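Local atomic coordinates of nickel-dependent hydrogenase large subunit (Allochromatium vinosum, PDB entry 3MYR), a protein that forms the large, nickel-iron-bearing subunit of a membrane-bound [NiFe] hydrogenase, which catalyses the oxidation of molecular hydrogen with transfer of electrons to an acceptor. Residues N93-A98 with K203-F208. Sequence-based numbering, arbitrary orientation.
Sequences NLMIGA and KFHAIF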
loop_
_atom_site.group_PDB
_atom_site.type_symbol
_atom_site.label_atom_id
_atom_site.label_comp_id
_atom_site.label_asym_id
_atom_site.label_seq_id
_atom_site.Cartn_x
_atom_site.Cartn_y
_atom_site.Cartn_z
ATOM N N ASN B 93 -4.960 -5.645 16.465
ATOM C CA ASN B 93 -6.146 -4.886 16.113
ATOM C C ASN B 93 -5.829 -3.400 16.019
ATOM O O ASN B 93 -6.284 -2.720 15.091
ATOM C CB ASN B 93 -7.289 -5.036 17.151
ATOM C CG ASN B 93 -8.005 -6.375 17.075
ATOM O OD1 ASN B 93 -8.861 -6.680 17.952
ATOM N ND2 ASN B 93 -7.676 -7.188 16.089
ATOM N N LEU B 94 -5.153 -2.866 17.041
ATOM C CA LEU B 94 -4.776 -1.459 17.036
ATOM C C LEU B 94 -3.939 -1.066 15.801
ATOM O O LEU B 94 -4.183 -0.025 15.147
ATOM C CB LEU B 94 -3.987 -1.149 18.317
ATOM C CG LEU B 94 -4.846 -1.030 19.594
ATOM C CD1 LEU B 94 -3.961 -1.143 20.869
ATOM C CD2 LEU B 94 -5.618 0.329 19.596
ATOM N N MET B 95 -2.974 -1.906 15.436
ATOM C CA MET B 95 -2.123 -1.620 14.269
ATOM C C MET B 95 -2.971 -1.718 13.008
ATOM O O MET B 95 -2.781 -0.938 12.077
ATOM C CB MET B 95 -0.966 -2.628 14.225
ATOM C CG MET B 95 0.038 -2.414 15.366
ATOM S SD MET B 95 1.415 -3.622 15.326
ATOM C CE MET B 95 0.699 -5.179 14.779
ATOM N N ILE B 96 -3.889 -2.690 12.947
ATOM C CA ILE B 96 -4.764 -2.789 11.774
ATOM C C ILE B 96 -5.639 -1.552 11.657
ATOM O O ILE B 96 -5.714 -0.942 10.600
ATOM C CB ILE B 96 -5.659 -4.073 11.799
ATOM C CG1 ILE B 96 -4.786 -5.302 11.670
ATOM C CG2 ILE B 96 -6.847 -4.030 10.707
ATOM C CD1 ILE B 96 -5.547 -6.608 12.145
ATOM N N GLY B 97 -6.269 -1.143 12.749
ATOM C CA GLY B 97 -7.123 0.088 12.730
ATOM C C GLY B 97 -6.258 1.291 12.298
ATOM O O GLY B 97 -6.674 2.072 11.438
ATOM N N ALA B 98 -5.059 1.430 12.851
ATOM C CA ALA B 98 -4.174 2.581 12.480
ATOM C C ALA B 98 -3.893 2.523 10.992
ATOM O O ALA B 98 -3.776 3.588 10.331
ATOM C CB ALA B 98 -2.826 2.562 13.238
ATOM N N LYS B 203 3.701 7.196 13.175
ATOM C CA LYS B 203 4.494 6.899 14.412
ATOM C C LYS B 203 3.859 5.787 15.230
ATOM O O LYS B 203 4.533 5.130 16.020
ATOM C CB LYS B 203 4.518 8.176 15.305
ATOM C CG LYS B 203 5.366 9.287 14.666
ATOM C CD LYS B 203 5.341 10.490 15.555
ATOM C CE LYS B 203 6.243 11.569 14.910
ATOM N NZ LYS B 203 6.023 12.742 15.835
ATOM N N PHE B 204 2.544 5.577 15.044
ATOM C CA PHE B 204 1.860 4.517 15.782
ATOM C C PHE B 204 2.441 3.132 15.413
ATOM O O PHE B 204 2.754 2.327 16.294
ATOM C CB PHE B 204 0.361 4.512 15.377
ATOM C CG PHE B 204 -0.546 3.679 16.284
ATOM C CD1 PHE B 204 -1.216 4.265 17.355
ATOM C CD2 PHE B 204 -0.754 2.320 16.023
ATOM C CE1 PHE B 204 -2.128 3.525 18.138
ATOM C CE2 PHE B 204 -1.589 1.561 16.847
ATOM C CZ PHE B 204 -2.318 2.186 17.876
ATOM N N HIS B 205 2.512 2.803 14.122
ATOM C CA HIS B 205 3.190 1.562 13.743
ATOM C C HIS B 205 4.686 1.497 14.181
ATOM O O HIS B 205 5.205 0.400 14.463
ATOM C CB HIS B 205 3.130 1.359 12.224
ATOM C CG HIS B 205 1.775 0.973 11.740
ATOM N ND1 HIS B 205 1.483 0.785 10.398
ATOM C CD2 HIS B 205 0.641 0.667 12.431
ATOM C CE1 HIS B 205 0.250 0.323 10.291
ATOM N NE2 HIS B 205 -0.290 0.264 11.503
ATOM N N ALA B 206 5.348 2.640 14.309
ATOM C CA ALA B 206 6.777 2.574 14.658
ATOM C C ALA B 206 6.923 2.181 16.131
ATOM O O ALA B 206 7.791 1.391 16.493
ATOM C CB ALA B 206 7.449 3.929 14.375
ATOM N N ILE B 207 5.994 2.643 16.965
ATOM C CA ILE B 207 6.059 2.271 18.366
ATOM C C ILE B 207 5.940 0.736 18.597
ATOM O O ILE B 207 6.793 0.137 19.219
ATOM C CB ILE B 207 5.054 3.061 19.216
ATOM C CG1 ILE B 207 5.444 4.540 19.233
ATOM C CG2 ILE B 207 4.945 2.461 20.696
ATOM C CD1 ILE B 207 4.320 5.471 19.880
ATOM N N PHE B 208 4.990 0.112 17.951
ATOM C CA PHE B 208 4.731 -1.299 18.159
ATOM C C PHE B 208 5.556 -2.124 17.173
ATOM O O PHE B 208 5.938 -3.230 17.489
ATOM C CB PHE B 208 3.258 -1.513 17.839
ATOM C CG PHE B 208 2.347 -1.025 18.953
ATOM C CD1 PHE B 208 2.420 -1.623 20.222
ATOM C CD2 PHE B 208 1.437 -0.007 18.734
ATOM C CE1 PHE B 208 1.557 -1.203 21.291
ATOM C CE2 PHE B 208 0.568 0.427 19.777
ATOM C CZ PHE B 208 0.639 -0.186 21.066
#
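The ring of Phe-204 packs against helix 86-112 between Leu-94 and Ala-98. Leu-94 CB lies 3.8 Å from Phe-204 CZ, in the plane of the ring and at its edge, and the two side chains cross at about a right angle. Ala-98 CB comes obliquely to the same ring, 3.5 Å from Phe-204 CD2. With CG anti to the backbone N (chi1 -167°), Phe-204 reaches across to helix 86-112, and its CE2 also approaches Leu-94 O at 3.5 Å. Beyond the segments, Val-242, Ile-246 and Met-249 of helix 236-265 and Met-444 of helix 426-456 close round the phenylalanine. This is buried, nearly antiparallel helix packing: helix 86-112 and the short helix 203-209 belong to the helical body of the large subunit, and the axes of the two segments approach to 9.8 Å, with their N-to-C directions 156° apart. Farther along, Met-95 lays its sulfur against the foot of Phe-208, Met-95 SD to Phe-208 CB 3.8 Å, carried there by an extended chi2.

The polar edge is His-205, whose imidazole passes beside Ala-98 CB and gives its NE2 proton to the backbone oxygen of Met-95 (NE2 to O 2.8 Å). The bond is nearly straight, 167° at the hydrogen, and the acceptor lies in the ring plane, although the donor is tilted from the carbonyl plane. Because ND1 bonds to Asn-212 OD1, both ring nitrogens are engaged and the rotation of the imidazole is fixed. A leucine here would probably leave Met-95 O without this donor and Asn-212 without its ring partner. Leu-66 packs on both His-205 and Met-95, and the side chain of His-205 is about 11 Å from the bound Ni-Fe oxidized active center.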